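Local coordinates for extracellular ligand-binding receptor (Desulfohalobium retbaense DSM 5692, PDB 5ERE), which probably acts as an extracellular solute sensor, binding 2-oxo-4-methylpentanoic acid in a periplasmic-binding-protein module and cytosine in a PAS-like sensor region, at residues 227-232 and 309-314; 126-131 and 176-181; 478-483 and 516-521. All blocks are in the same frame, centred on the assembly; numbering follows the deposited sequence.

How the contacts relate
From the N terminus, contact 2 comes first: it closes a loop of 44 residues between 131 and 176 that holds helix 137-149, strand 154-160 and helix 168-175. Contact 1 then joins 227-232 to 309-314 across 76 residues, nearly half of them helical. Contact 3 closes the last loop, 32 residues between 483 and 516, part of which is not modelled. The three follow in series, with neither nesting nor crossing. Contacts 1 and 2 belong to one sheet of the periplasmic-binding-protein module, linked through strands 181-185 and 205-208, with nearest atoms about 7 Å apart. Contact 3 probably lies in the second PAS-like module, its centre about 32 Å from that of contact 1.

Contact 1: 227-232 and 309-314; sequences LVYTYP and IFKKVT
Tyr229 and Lys311 form a hydrogen-bonded antiparallel pair at the place where the parallel strands of this lobe of the periplasmic-binding-protein fold give way to antiparallel ones. Strand 228-232 runs parallel to strand 205-208 but antiparallel to 309-314, and the 133° between the short strand axes records a strong twist. Five backbone hydrogen bonds hold the pairing. Lys311 N reaches Tyr229 O at 2.8 Å with a nearly straight N-H...O angle of 174°, and the bond returned from Tyr229 N to Lys311 O is equally short. Two more join Tyr231 to Ile309, and Val313 N to Leu227 O is the fifth.

Aromatic packing occupies the face that carries Tyr229, Tyr231 and Lys311. A chi1 of 60° sets CG of Tyr229 between its backbone N and carbonyl carbon, which brings the ring across the lysine stem: Lys311 CB stands over one ring face, 3.8 Å from the centroid of Tyr229, in a CH-pi contact. Further out, Lys311 CD touches Tyr231 CD2 at 3.7 Å. Tyr229 OH and Lys311 NZ both bond to Gln213 OE1. With an alanine here in place of Tyr229, the Lys311 stem would probably lose the ring that covers it, and Gln213 OE1 the hydroxyl bonded to it.

Apolar contacts line the other face, against helix 112-123, where Val228 and Phe310 both point. Thr230 shares this face, and its OG1 is bonded to Glu115. The Phe310 ring meets methyl groups of its direct partner Thr230 and of the diagonal Val228: its CD1 atom lies 3.7 Å from Val228 CG1, and its CE1 atom is the same 3.7 Å from Thr230 CG2.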
ATOM      1  N   LEU A 227       5.677 -15.508  12.647  1.00 48.80           N
ATOM      2  CA  LEU A 227       5.256 -14.125  12.802  1.00 53.32           C
ATOM      3  C   LEU A 227       5.324 -13.381  11.464  1.00 46.49           C
ATOM      4  O   LEU A 227       6.329 -13.456  10.791  1.00 42.93           O
ATOM      5  CB  LEU A 227       6.143 -13.428  13.832  1.00 50.79           C
ATOM      6  CG  LEU A 227       5.749 -11.997  14.207  1.00 53.56           C
ATOM      7  CD1 LEU A 227       6.283 -11.716  15.583  1.00 49.94           C
ATOM      8  CD2 LEU A 227       6.266 -10.941  13.233  1.00 53.88           C
ATOM      9  N   VAL A 228       4.250 -12.696  11.084  1.00 54.00           N
ATOM     10  CA  VAL A 228       4.191 -11.995   9.794  1.00 55.82           C
ATOM     11  C   VAL A 228       4.316 -10.503  10.054  1.00 43.41           C
ATOM     12  O   VAL A 228       3.735 -10.009  10.990  1.00 39.61           O
ATOM     13  CB  VAL A 228       2.875 -12.319   9.038  1.00 44.67           C
ATOM     14  CG1 VAL A 228       2.745 -11.520   7.730  1.00 50.27           C
ATOM     15  CG2 VAL A 228       2.795 -13.819   8.732  1.00 42.74           C
ATOM     16  N   TYR A 229       5.086  -9.774   9.254  1.00 38.98           N
ATOM     17  CA  TYR A 229       5.165  -8.323   9.458  1.00 43.74           C
ATOM     18  C   TYR A 229       5.386  -7.557   8.157  1.00 37.64           C
ATOM     19  O   TYR A 229       5.846  -8.115   7.155  1.00 39.20           O
ATOM     20  CB  TYR A 229       6.281  -7.983  10.453  1.00 43.16           C
ATOM     21  CG  TYR A 229       7.627  -8.447   9.997  1.00 41.81           C
ATOM     22  CD1 TYR A 229       7.988  -9.777  10.118  1.00 43.85           C
ATOM     23  CD2 TYR A 229       8.560  -7.552   9.419  1.00 36.78           C
ATOM     24  CE1 TYR A 229       9.213 -10.229   9.690  1.00 43.59           C
ATOM     25  CE2 TYR A 229       9.778  -7.992   9.004  1.00 38.85           C
ATOM     26  CZ  TYR A 229      10.111  -9.336   9.134  1.00 40.41           C
ATOM     27  OH  TYR A 229      11.333  -9.792   8.712  1.00 39.17           O
ATOM     28  N   THR A 230       5.013  -6.282   8.171  1.00 42.49           N
ATOM     29  CA  THR A 230       5.282  -5.413   7.037  1.00 35.77           C
ATOM     30  C   THR A 230       6.679  -4.833   7.153  1.00 38.90           C
ATOM     31  O   THR A 230       7.171  -4.581   8.253  1.00 32.85           O
ATOM     32  CB  THR A 230       4.262  -4.305   6.922  1.00 37.35           C
ATOM     33  OG1 THR A 230       3.973  -3.750   8.203  1.00 40.62           O
ATOM     34  CG2 THR A 230       3.003  -4.831   6.305  1.00 37.59           C
ATOM     35  N   TYR A 231       7.335  -4.653   6.003  1.00 40.45           N
ATOM     36  CA  TYR A 231       8.730  -4.255   5.993  1.00 37.51           C
ATOM     37  C   TYR A 231       9.118  -3.627   4.619  1.00 33.42           C
ATOM     38  O   TYR A 231       8.633  -4.075   3.581  1.00 35.20           O
ATOM     39  CB  TYR A 231       9.612  -5.457   6.289  1.00 39.85           C
ATOM     40  CG  TYR A 231      11.004  -5.086   6.674  1.00 35.03           C
ATOM     41  CD1 TYR A 231      11.282  -4.645   7.948  1.00 34.50           C
ATOM     42  CD2 TYR A 231      12.041  -5.178   5.757  1.00 40.07           C
ATOM     43  CE1 TYR A 231      12.554  -4.279   8.302  1.00 34.77           C
ATOM     44  CE2 TYR A 231      13.322  -4.823   6.095  1.00 32.06           C
ATOM     45  CZ  TYR A 231      13.577  -4.374   7.355  1.00 35.24           C
ATOM     46  OH  TYR A 231      14.847  -4.024   7.680  1.00 32.85           O
ATOM     47  N   PRO A 232       9.969  -2.591   4.624  1.00 30.20           N
ATOM     48  CA  PRO A 232      10.494  -2.057   3.330  1.00 29.38           C
ATOM     49  C   PRO A 232      11.119  -3.103   2.441  1.00 37.17           C
ATOM     50  O   PRO A 232      11.830  -3.966   2.929  1.00 36.26           O
ATOM     51  CB  PRO A 232      11.546  -1.043   3.757  1.00 34.96           C
ATOM     52  CG  PRO A 232      11.176  -0.676   5.168  1.00 41.07           C
ATOM     53  CD  PRO A 232      10.572  -1.914   5.779  1.00 34.65           C
ATOM     54  N   ILE A 309       6.785  -4.893   1.689  1.00 35.48           N
ATOM     55  CA  ILE A 309       6.310  -6.244   1.462  1.00 31.36           C
ATOM     56  C   ILE A 309       5.966  -6.889   2.799  1.00 33.79           C
ATOM     57  O   ILE A 309       6.320  -6.384   3.876  1.00 38.71           O
ATOM     58  CB  ILE A 309       7.323  -7.150   0.780  1.00 35.46           C
ATOM     59  CG1 ILE A 309       8.680  -7.060   1.499  1.00 41.99           C
ATOM     60  CG2 ILE A 309       7.433  -6.769  -0.656  1.00 34.41           C
ATOM     61  CD1 ILE A 309       9.639  -8.209   1.210  1.00 45.41           C
ATOM     62  N   PHE A 310       5.306  -8.020   2.692  1.00 33.94           N
ATOM     63  CA  PHE A 310       5.190  -8.926   3.828  1.00 35.16           C
ATOM     64  C   PHE A 310       6.391  -9.831   3.982  1.00 34.58           C
ATOM     65  O   PHE A 310       6.909 -10.391   3.005  1.00 40.50           O
ATOM     66  CB  PHE A 310       3.927  -9.744   3.693  1.00 38.20           C
ATOM     67  CG  PHE A 310       2.703  -8.968   4.010  1.00 37.26           C
ATOM     68  CD1 PHE A 310       2.358  -8.728   5.321  1.00 41.86           C
ATOM     69  CD2 PHE A 310       1.903  -8.461   3.001  1.00 36.97           C
ATOM     70  CE1 PHE A 310       1.213  -7.993   5.631  1.00 46.99           C
ATOM     71  CE2 PHE A 310       0.759  -7.734   3.300  1.00 38.21           C
ATOM     72  CZ  PHE A 310       0.425  -7.495   4.620  1.00 39.35           C
ATOM     73  N   LYS A 311       6.856  -9.904   5.222  1.00 35.34           N
ATOM     74  CA  LYS A 311       7.915 -10.797   5.610  1.00 43.57           C
ATOM     75  C   LYS A 311       7.459 -11.677   6.756  1.00 47.45           C
ATOM     76  O   LYS A 311       6.426 -11.421   7.386  1.00 39.11           O
ATOM     77  CB  LYS A 311       9.158 -10.005   5.994  1.00 37.05           C
ATOM     78  CG  LYS A 311       9.755  -9.327   4.803  1.00 35.91           C
ATOM     79  CD  LYS A 311      11.078  -8.670   5.099  1.00 38.24           C
ATOM     80  CE  LYS A 311      12.279  -9.619   4.957  1.00 38.18           C
ATOM     81  NZ  LYS A 311      13.520  -8.878   5.294  1.00 46.60           N
ATOM     82  N   LYS A 312       8.204 -12.738   7.009  1.00 60.97           N
ATOM     83  CA  LYS A 312       7.894 -13.558   8.162  1.00 58.01           C
ATOM     84  C   LYS A 312       9.145 -14.121   8.798  1.00 51.60           C
ATOM     85  O   LYS A 312      10.176 -14.276   8.166  1.00 46.16           O
ATOM     86  CB  LYS A 312       6.943 -14.679   7.776  1.00 66.71           C
ATOM     87  CG  LYS A 312       7.583 -15.819   7.038  1.00 70.55           C
ATOM     88  CD  LYS A 312       6.524 -16.784   6.531  1.00 82.47           C
ATOM     89  CE  LYS A 312       5.677 -17.452   7.621  1.00 80.95           C
ATOM     90  NZ  LYS A 312       4.279 -17.665   7.126  1.00 77.75           N
ATOM     91  N   VAL A 313       9.045 -14.382  10.087  1.00 49.70           N
ATOM     92  CA  VAL A 313      10.110 -15.027  10.829  1.00 55.73           C
ATOM     93  C   VAL A 313      10.056 -16.539  10.555  1.00 50.33           C
ATOM     94  O   VAL A 313       8.993 -17.152  10.696  1.00 62.06           O
ATOM     95  CB  VAL A 313       9.958 -14.728  12.333  1.00 56.97           C
ATOM     96  CG1 VAL A 313      11.081 -15.351  13.160  1.00 54.34           C
ATOM     97  CG2 VAL A 313       9.901 -13.231  12.543  1.00 52.04           C
ATOM     98  N   THR A 314      11.181 -17.121  10.136  1.00 49.59           N
ATOM     99  CA  THR A 314      11.328 -18.589  10.031  1.00 56.40           C
ATOM    100  C   THR A 314      12.562 -19.064  10.802  1.00 65.84           C
ATOM    101  O   THR A 314      13.412 -18.246  11.179  1.00 59.54           O
ATOM    102  CB  THR A 314      11.455 -19.089   8.574  1.00 53.30           C
ATOM    103  OG1 THR A 314      12.821 -18.984   8.127  1.00 55.91           O
ATOM    104  CG2 THR A 314      10.539 -18.316   7.671  1.00 54.85           C
TER

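Contact 2: 126-131 and 176-181; sequences FERIAV and ARDSEA
Arg128, Glu180 and Ala181 bury the most surface where the chain entering strand 129-134 meets the chain entering strand 181-185, a parallel pairing in the alternating beta-alpha architecture of the periplasmic-binding-protein fold. The register is fixed through the carbonyl of Arg128, which takes two backbone donors. Ala181 N approaches it nearly in line with C=O at 3.0 Å, whereas Glu180 N, 2.6 Å from Arg128 O, comes in tilted 30° from the carbonyl plane. Two residues on, Ala130 N donates to Ala181 O at 2.8 Å, completing the parallel bridge between Ile129 and Ala181.

The methyl of Ala181 sits over one face of the Phe126 ring, with CB 4.0 Å from the Phe126 centroid, a CH-pi contact. Tyr122 meets the same ring with its plane inclined at about 55°.

Glu180 directs its side chain to the backbone before the strand. Its stem beyond CG is extended (chi2 168°), and this carries the carboxylate to the turn at Glu127, where OE1 of Glu180 receives a weak bond from Glu127 N at 3.4 Å. The Arg128 side chain crosses that of Glu180 at about a right angle and continues past Asp178, its CD 3.4 Å from Asp178 O. Arg128 NE stays 6.5 Å from Glu180 OE2, and Arg128 NH1 is also beyond salt-bridge distance of the Asp178 carboxylate.

The chemistry therefore implies that main-chain bonds carry this strand entry, Glu180 adds a weak carboxylate-to-backbone bond, and Arg128, without a salt bridge to Asp178 or Glu180, probably adds little more than longer-range attraction.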
ATOM      1  N   PHE A 126      -8.820 -11.945   9.761  1.00 69.62           N
ATOM      2  CA  PHE A 126      -8.863 -12.263  11.183  1.00 78.36           C
ATOM      3  C   PHE A 126     -10.015 -11.508  11.823  1.00 82.57           C
ATOM      4  O   PHE A 126     -10.066 -10.278  11.743  1.00 74.57           O
ATOM      5  CB  PHE A 126      -7.552 -11.897  11.870  1.00 69.01           C
ATOM      6  CG  PHE A 126      -6.363 -12.659  11.361  1.00 60.63           C
ATOM      7  CD1 PHE A 126      -5.652 -12.220  10.241  1.00 51.96           C
ATOM      8  CD2 PHE A 126      -5.946 -13.808  12.001  1.00 56.94           C
ATOM      9  CE1 PHE A 126      -4.564 -12.925   9.791  1.00 48.27           C
ATOM     10  CE2 PHE A 126      -4.857 -14.514  11.550  1.00 58.55           C
ATOM     11  CZ  PHE A 126      -4.157 -14.067  10.442  1.00 59.66           C
ATOM     12  N   GLU A 127     -10.938 -12.238  12.446  1.00 79.87           N
ATOM     13  CA  GLU A 127     -12.115 -11.604  13.034  1.00 79.62           C
ATOM     14  C   GLU A 127     -11.828 -11.091  14.441  1.00 67.80           C
ATOM     15  O   GLU A 127     -12.472 -10.139  14.877  1.00 55.92           O
ATOM     16  CB  GLU A 127     -13.315 -12.566  13.051  1.00 80.68           C
ATOM     17  CG  GLU A 127     -13.843 -12.920  11.657  1.00 80.09           C
ATOM     18  CD  GLU A 127     -14.201 -11.700  10.820  1.00 74.96           C
ATOM     19  OE1 GLU A 127     -15.158 -10.975  11.177  1.00 65.96           O
ATOM     20  OE2 GLU A 127     -13.515 -11.451   9.801  1.00 82.52           O
ATOM     21  N   ARG A 128     -10.856 -11.693  15.132  1.00 65.09           N
ATOM     22  CA  ARG A 128     -10.483 -11.241  16.480  1.00 77.35           C
ATOM     23  C   ARG A 128      -9.025 -10.747  16.529  1.00 62.46           C
ATOM     24  O   ARG A 128      -8.090 -11.553  16.467  1.00 60.42           O
ATOM     25  CB  ARG A 128     -10.676 -12.360  17.522  1.00 83.32           C
ATOM     26  CG  ARG A 128     -12.043 -13.039  17.521  1.00 98.19           C
ATOM     27  CD  ARG A 128     -12.521 -13.327  18.946  1.00101.84           C
ATOM     28  NE  ARG A 128     -13.210 -12.162  19.484  1.00103.46           N
ATOM     29  CZ  ARG A 128     -13.476 -11.960  20.765  1.00107.79           C
ATOM     30  NH1 ARG A 128     -13.109 -12.851  21.675  1.00131.84           N
ATOM     31  NH2 ARG A 128     -14.107 -10.856  21.132  1.00100.01           N
ATOM     32  N   ILE A 129      -8.848  -9.440  16.717  1.00 54.64           N
ATOM     33  CA  ILE A 129      -7.514  -8.804  16.674  1.00 61.47           C
ATOM     34  C   ILE A 129      -7.106  -8.111  17.969  1.00 53.45           C
ATOM     35  O   ILE A 129      -7.731  -7.134  18.370  1.00 52.45           O
ATOM     36  CB  ILE A 129      -7.437  -7.724  15.548  1.00 65.49           C
ATOM     37  CG1 ILE A 129      -7.543  -8.358  14.162  1.00 60.21           C
ATOM     38  CG2 ILE A 129      -6.121  -6.906  15.648  1.00 60.25           C
ATOM     39  CD1 ILE A 129      -7.854  -7.335  13.027  1.00 58.50           C
ATOM     40  N   ALA A 130      -6.016  -8.561  18.587  1.00 51.81           N
ATOM     41  CA  ALA A 130      -5.467  -7.843  19.743  1.00 63.20           C
ATOM     42  C   ALA A 130      -4.216  -7.046  19.344  1.00 61.45           C
ATOM     43  O   ALA A 130      -3.428  -7.488  18.496  1.00 52.35           O
ATOM     44  CB  ALA A 130      -5.145  -8.813  20.877  1.00 59.70           C
ATOM     45  N   VAL A 131      -4.067  -5.864  19.944  1.00 58.10           N
ATOM     46  CA  VAL A 131      -2.871  -5.048  19.797  1.00 60.42           C
ATOM     47  C   VAL A 131      -2.209  -4.815  21.153  1.00 63.34           C
ATOM     48  O   VAL A 131      -2.855  -4.384  22.100  1.00 60.09           O
ATOM     49  CB  VAL A 131      -3.187  -3.674  19.161  1.00 53.11           C
ATOM     50  CG1 VAL A 131      -1.866  -2.927  18.693  1.00 54.10           C
ATOM     51  CG2 VAL A 131      -4.127  -3.845  18.018  1.00 51.08           C
ATOM     52  N   ALA A 176      -7.742 -13.210  27.563  1.00 87.46           N
ATOM     53  CA  ALA A 176      -9.153 -13.291  27.927  1.00 94.49           C
ATOM     54  C   ALA A 176     -10.069 -12.779  26.819  1.00 97.42           C
ATOM     55  O   ALA A 176     -11.286 -12.738  27.002  1.00 95.08           O
ATOM     56  CB  ALA A 176      -9.411 -12.515  29.213  1.00 84.74           C
ATOM     57  N   ARG A 177      -9.504 -12.387  25.677  1.00 74.36           N
ATOM     58  CA  ARG A 177     -10.351 -11.995  24.554  1.00 66.74           C
ATOM     59  C   ARG A 177     -10.183 -12.941  23.388  1.00 69.52           C
ATOM     60  O   ARG A 177     -10.735 -12.695  22.309  1.00 75.17           O
ATOM     61  CB  ARG A 177     -10.063 -10.571  24.119  1.00 68.42           C
ATOM     62  CG  ARG A 177      -9.985  -9.578  25.248  1.00 69.92           C
ATOM     63  CD  ARG A 177     -11.290  -8.858  25.475  1.00 79.49           C
ATOM     64  NE  ARG A 177     -11.057  -7.711  26.356  1.00 98.50           N
ATOM     65  CZ  ARG A 177     -11.405  -7.634  27.640  1.00108.68           C
ATOM     66  NH1 ARG A 177     -12.054  -8.629  28.241  1.00123.55           N
ATOM     67  NH2 ARG A 177     -11.113  -6.535  28.326  1.00 93.75           N
ATOM     68  N   ASP A 178      -9.414 -14.010  23.609  1.00 62.04           N
ATOM     69  CA  ASP A 178      -9.291 -15.101  22.635  1.00 76.33           C
ATOM     70  C   ASP A 178      -9.025 -14.570  21.231  1.00 74.62           C
ATOM     71  O   ASP A 178      -9.774 -14.850  20.292  1.00 69.28           O
ATOM     72  CB  ASP A 178     -10.561 -15.951  22.647  1.00 82.95           C
ATOM     73  CG  ASP A 178     -10.992 -16.306  24.059  1.00 93.71           C
ATOM     74  OD1 ASP A 178     -10.345 -17.190  24.657  1.00101.17           O
ATOM     75  OD2 ASP A 178     -11.946 -15.683  24.579  1.00 89.46           O
ATOM     76  N   SER A 179      -7.969 -13.776  21.107  1.00 82.45           N
ATOM     77  CA  SER A 179      -7.702 -13.105  19.853  1.00 75.82           C
ATOM     78  C   SER A 179      -7.206 -14.116  18.834  1.00 65.58           C
ATOM     79  O   SER A 179      -6.639 -15.153  19.179  1.00 66.10           O
ATOM     80  CB  SER A 179      -6.685 -11.973  20.042  1.00 73.40           C
ATOM     81  OG  SER A 179      -5.418 -12.474  20.436  1.00 67.79           O
ATOM     82  N   GLU A 180      -7.447 -13.791  17.576  1.00 66.83           N
ATOM     83  CA  GLU A 180      -7.013 -14.580  16.441  1.00 73.25           C
ATOM     84  C   GLU A 180      -5.629 -14.109  15.953  1.00 67.87           C
ATOM     85  O   GLU A 180      -4.780 -14.902  15.533  1.00 49.46           O
ATOM     86  CB  GLU A 180      -8.052 -14.445  15.334  1.00 84.79           C
ATOM     87  CG  GLU A 180      -8.526 -15.729  14.715  1.00 91.70           C
ATOM     88  CD  GLU A 180      -9.743 -15.496  13.848  1.00 95.34           C
ATOM     89  OE1 GLU A 180      -9.591 -15.407  12.608  1.00 87.59           O
ATOM     90  OE2 GLU A 180     -10.851 -15.386  14.420  1.00105.22           O
ATOM     91  N   ALA A 181      -5.411 -12.804  16.000  1.00 63.39           N
ATOM     92  CA  ALA A 181      -4.094 -12.268  15.684  1.00 60.07           C
ATOM     93  C   ALA A 181      -3.697 -11.263  16.751  1.00 59.78           C
ATOM     94  O   ALA A 181      -4.508 -10.434  17.174  1.00 60.63           O
ATOM     95  CB  ALA A 181      -4.085 -11.648  14.297  1.00 55.25           C
TER

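Contact 3: 478-483 and 516-521; sequences FVLQRD and RKMVSQ
What is probably the second PAS-like module of the tandem sensor, judged by its five-stranded antiparallel sheet of order 2-1-5-4-3, is the setting: strand 476-480 supplies Phe478 and Leu480 to the side packed by Met518 of helix 515-520. The contact lies away from the cytosine site and joins the helix to the sheet and to the turn that follows the strand.

Met518 is present as selenomethionine, a label that replaces the natural sulfur. Its chi3 of 56° bends the end of the chain, and the terminal CE meets Leu480 CD2 at 3.4 Å, tighter than usual for two carbons; the two side chains cross at about a right angle. The same CE lies 4.1 Å from Phe478 CE2. Selenium stands 5.3 Å from the centroid of the Phe478 ring and 68° off its normal, an oblique Met-aromatic contact. Trp545 of strand 541-550 also touches Met518, and the Phe478 side chain packs on Leu543 of that strand.

Beyond the strand, Arg482 approaches the last turn of the helix. A bend at chi2 (-91°) lays its guanidinium flat against the backbone there, with Val519 O above the centre of one face, 3.3 Å from the plane. Because this oxygen sits over the face, the approach of Arg482 NE to it has too poor an angle for a hydrogen bond; Val519 O is instead bonded to Arg556 NH2, while Met518 O is bonded to Arg556 NE. Two positive groups beside carbonyls at the end of the helix would probably be electrostatically favourable. Arg482 also touches a crystal neighbour, which may influence its pose.

Val519 packs against Arg482 through both of its methyls: CG2 of Val519 lies 3.5 Å from Arg482 O, and CG1 of Val519 lies 3.4 Å from Arg482 NH1.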
ATOM      1  N   PHE A 478      -2.031  -6.775 -14.372  1.00 34.90           N
ATOM      2  CA  PHE A 478      -2.584  -6.323 -15.634  1.00 38.45           C
ATOM      3  C   PHE A 478      -3.736  -7.234 -16.042  1.00 32.62           C
ATOM      4  O   PHE A 478      -3.960  -8.276 -15.436  1.00 37.80           O
ATOM      5  CB  PHE A 478      -1.495  -6.218 -16.729  1.00 42.17           C
ATOM      6  CG  PHE A 478      -0.769  -7.506 -17.024  1.00 36.01           C
ATOM      7  CD1 PHE A 478       0.316  -7.876 -16.267  1.00 41.98           C
ATOM      8  CD2 PHE A 478      -1.176  -8.326 -18.075  1.00 34.89           C
ATOM      9  CE1 PHE A 478       1.016  -9.071 -16.556  1.00 44.37           C
ATOM     10  CE2 PHE A 478      -0.477  -9.520 -18.372  1.00 42.23           C
ATOM     11  CZ  PHE A 478       0.610  -9.877 -17.612  1.00 37.53           C
ATOM     12  N   VAL A 479      -4.513  -6.769 -17.019  1.00 32.24           N
ATOM     13  CA  VAL A 479      -5.668  -7.474 -17.528  1.00 33.41           C
ATOM     14  C   VAL A 479      -5.556  -7.703 -19.014  1.00 39.92           C
ATOM     15  O   VAL A 479      -5.327  -6.789 -19.790  1.00 34.56           O
ATOM     16  CB  VAL A 479      -6.963  -6.718 -17.237  1.00 40.06           C
ATOM     17  CG1 VAL A 479      -8.167  -7.520 -17.712  1.00 34.31           C
ATOM     18  CG2 VAL A 479      -7.060  -6.458 -15.761  1.00 35.24           C
ATOM     19  N   LEU A 480      -5.716  -8.961 -19.392  1.00 37.85           N
ATOM     20  CA  LEU A 480      -5.643  -9.363 -20.788  1.00 36.26           C
ATOM     21  C   LEU A 480      -6.985  -9.876 -21.258  1.00 40.53           C
ATOM     22  O   LEU A 480      -7.702 -10.585 -20.530  1.00 41.11           O
ATOM     23  CB  LEU A 480      -4.606 -10.477 -20.983  1.00 35.93           C
ATOM     24  CG  LEU A 480      -3.328 -10.219 -21.756  1.00 51.75           C
ATOM     25  CD1 LEU A 480      -2.618  -8.992 -21.209  1.00 57.40           C
ATOM     26  CD2 LEU A 480      -2.425 -11.473 -21.660  1.00 49.77           C
ATOM     27  N   GLN A 481      -7.316  -9.548 -22.497  1.00 41.89           N
ATOM     28  CA  GLN A 481      -8.430 -10.154 -23.207  1.00 44.60           C
ATOM     29  C   GLN A 481      -8.107 -11.568 -23.671  1.00 45.24           C
ATOM     30  O   GLN A 481      -6.952 -11.903 -23.822  1.00 46.81           O
ATOM     31  CB  GLN A 481      -8.765  -9.327 -24.412  1.00 47.33           C
ATOM     32  CG  GLN A 481     -10.190  -9.327 -24.742  1.00 59.67           C
ATOM     33  CD  GLN A 481     -10.547  -8.073 -25.463  1.00 57.27           C
ATOM     34  OE1 GLN A 481     -11.442  -7.363 -25.042  1.00 56.24           O
ATOM     35  NE2 GLN A 481      -9.832  -7.778 -26.548  1.00 59.26           N
ATOM     36  N   ARG A 482      -9.123 -12.378 -23.937  1.00 50.84           N
ATOM     37  CA  ARG A 482      -8.872 -13.773 -24.346  1.00 56.32           C
ATOM     38  C   ARG A 482      -7.960 -13.859 -25.575  1.00 62.45           C
ATOM     39  O   ARG A 482      -7.001 -14.629 -25.574  1.00 72.15           O
ATOM     40  CB  ARG A 482     -10.182 -14.484 -24.625  1.00 56.15           C
ATOM     41  CG  ARG A 482     -10.247 -15.893 -24.107  1.00 60.82           C
ATOM     42  CD  ARG A 482      -9.787 -16.827 -25.132  1.00 57.49           C
ATOM     43  NE  ARG A 482      -9.877 -18.220 -24.714  1.00 58.18           N
ATOM     44  CZ  ARG A 482      -9.337 -19.216 -25.412  1.00 60.20           C
ATOM     45  NH1 ARG A 482      -8.654 -18.945 -26.526  1.00 50.59           N
ATOM     46  NH2 ARG A 482      -9.448 -20.472 -24.993  1.00 56.88           N
ATOM     47  N   ASP A 483      -8.240 -13.050 -26.599  1.00 61.90           N
ATOM     48  CA  ASP A 483      -7.380 -12.950 -27.786  1.00 56.18           C
ATOM     49  C   ASP A 483      -5.982 -12.386 -27.525  1.00 63.22           C
ATOM     50  O   ASP A 483      -5.290 -12.044 -28.473  1.00 72.65           O
ATOM     51  CB  ASP A 483      -8.060 -12.077 -28.879  1.00 60.80           C
ATOM     52  CG  ASP A 483      -8.252 -10.611 -28.467  1.00 68.08           C
ATOM     53  OD1 ASP A 483      -7.654 -10.153 -27.472  1.00 68.89           O
ATOM     54  OD2 ASP A 483      -8.999  -9.893 -29.169  1.00 71.01           O
ATOM     55  N   ARG A 516       1.231 -17.184 -24.510  1.00 91.56           N
ATOM     56  CA  ARG A 516       0.467 -18.222 -25.203  1.00 83.47           C
ATOM     57  C   ARG A 516      -0.370 -19.027 -24.218  1.00 77.39           C
ATOM     58  O   ARG A 516      -1.537 -19.311 -24.470  1.00 75.35           O
ATOM     59  CB  ARG A 516       1.394 -19.168 -25.984  1.00 72.37           C
ATOM     60  N   LYS A 517       0.232 -19.396 -23.095  1.00 64.63           N
ATOM     61  CA  LYS A 517      -0.468 -20.185 -22.086  1.00 60.76           C
ATOM     62  C   LYS A 517      -1.620 -19.396 -21.435  1.00 67.55           C
ATOM     63  O   LYS A 517      -2.645 -19.968 -21.058  1.00 65.97           O
ATOM     64  CB  LYS A 517       0.517 -20.653 -21.013  1.00 55.84           C
HETATM   65  N   MSE A 518      -1.448 -18.082 -21.307  1.00 65.51           N
HETATM   66  CA  MSE A 518      -2.466 -17.239 -20.676  1.00 52.70           C
HETATM   67  C   MSE A 518      -3.733 -17.181 -21.516  1.00 48.92           C
HETATM   68  O   MSE A 518      -4.824 -17.098 -20.980  1.00 53.09           O
HETATM   69  CB  MSE A 518      -1.952 -15.825 -20.448  1.00 56.45           C
HETATM   70  CG  MSE A 518      -1.113 -15.671 -19.209  1.00 58.94           C
HETATM   71 SE   MSE A 518      -0.727 -13.789 -18.794  0.80 59.11          SE
HETATM   72  CE  MSE A 518      -2.554 -13.065 -18.709  1.00 47.29           C
ATOM     73  N   VAL A 519      -3.586 -17.227 -22.834  1.00 57.38           N
ATOM     74  CA  VAL A 519      -4.747 -17.295 -23.713  1.00 62.21           C
ATOM     75  C   VAL A 519      -5.652 -18.485 -23.400  1.00 64.60           C
ATOM     76  O   VAL A 519      -6.862 -18.324 -23.265  1.00 64.07           O
ATOM     77  CB  VAL A 519      -4.314 -17.371 -25.185  1.00 56.67           C
ATOM     78  CG1 VAL A 519      -5.462 -17.790 -26.081  1.00 61.54           C
ATOM     79  CG2 VAL A 519      -3.803 -16.032 -25.618  1.00 65.44           C
ATOM     80  N   SER A 520      -5.067 -19.674 -23.274  1.00 49.23           N
ATOM     81  CA  SER A 520      -5.857 -20.896 -23.275  1.00 50.50           C
ATOM     82  C   SER A 520      -6.221 -21.424 -21.897  1.00 53.26           C
ATOM     83  O   SER A 520      -7.120 -22.251 -21.788  1.00 64.79           O
ATOM     84  CB  SER A 520      -5.099 -21.977 -24.033  1.00 63.76           C
ATOM     85  OG  SER A 520      -3.751 -22.010 -23.607  1.00 68.47           O
ATOM     86  N   GLN A 521      -5.532 -20.968 -20.852  1.00 55.02           N
ATOM     87  CA  GLN A 521      -5.822 -21.439 -19.487  1.00 55.61           C
ATOM     88  C   GLN A 521      -6.403 -20.317 -18.606  1.00 52.70           C
ATOM     89  O   GLN A 521      -5.956 -19.166 -18.666  1.00 53.44           O
ATOM     90  CB  GLN A 521      -4.555 -22.027 -18.847  1.00 55.04           C
TER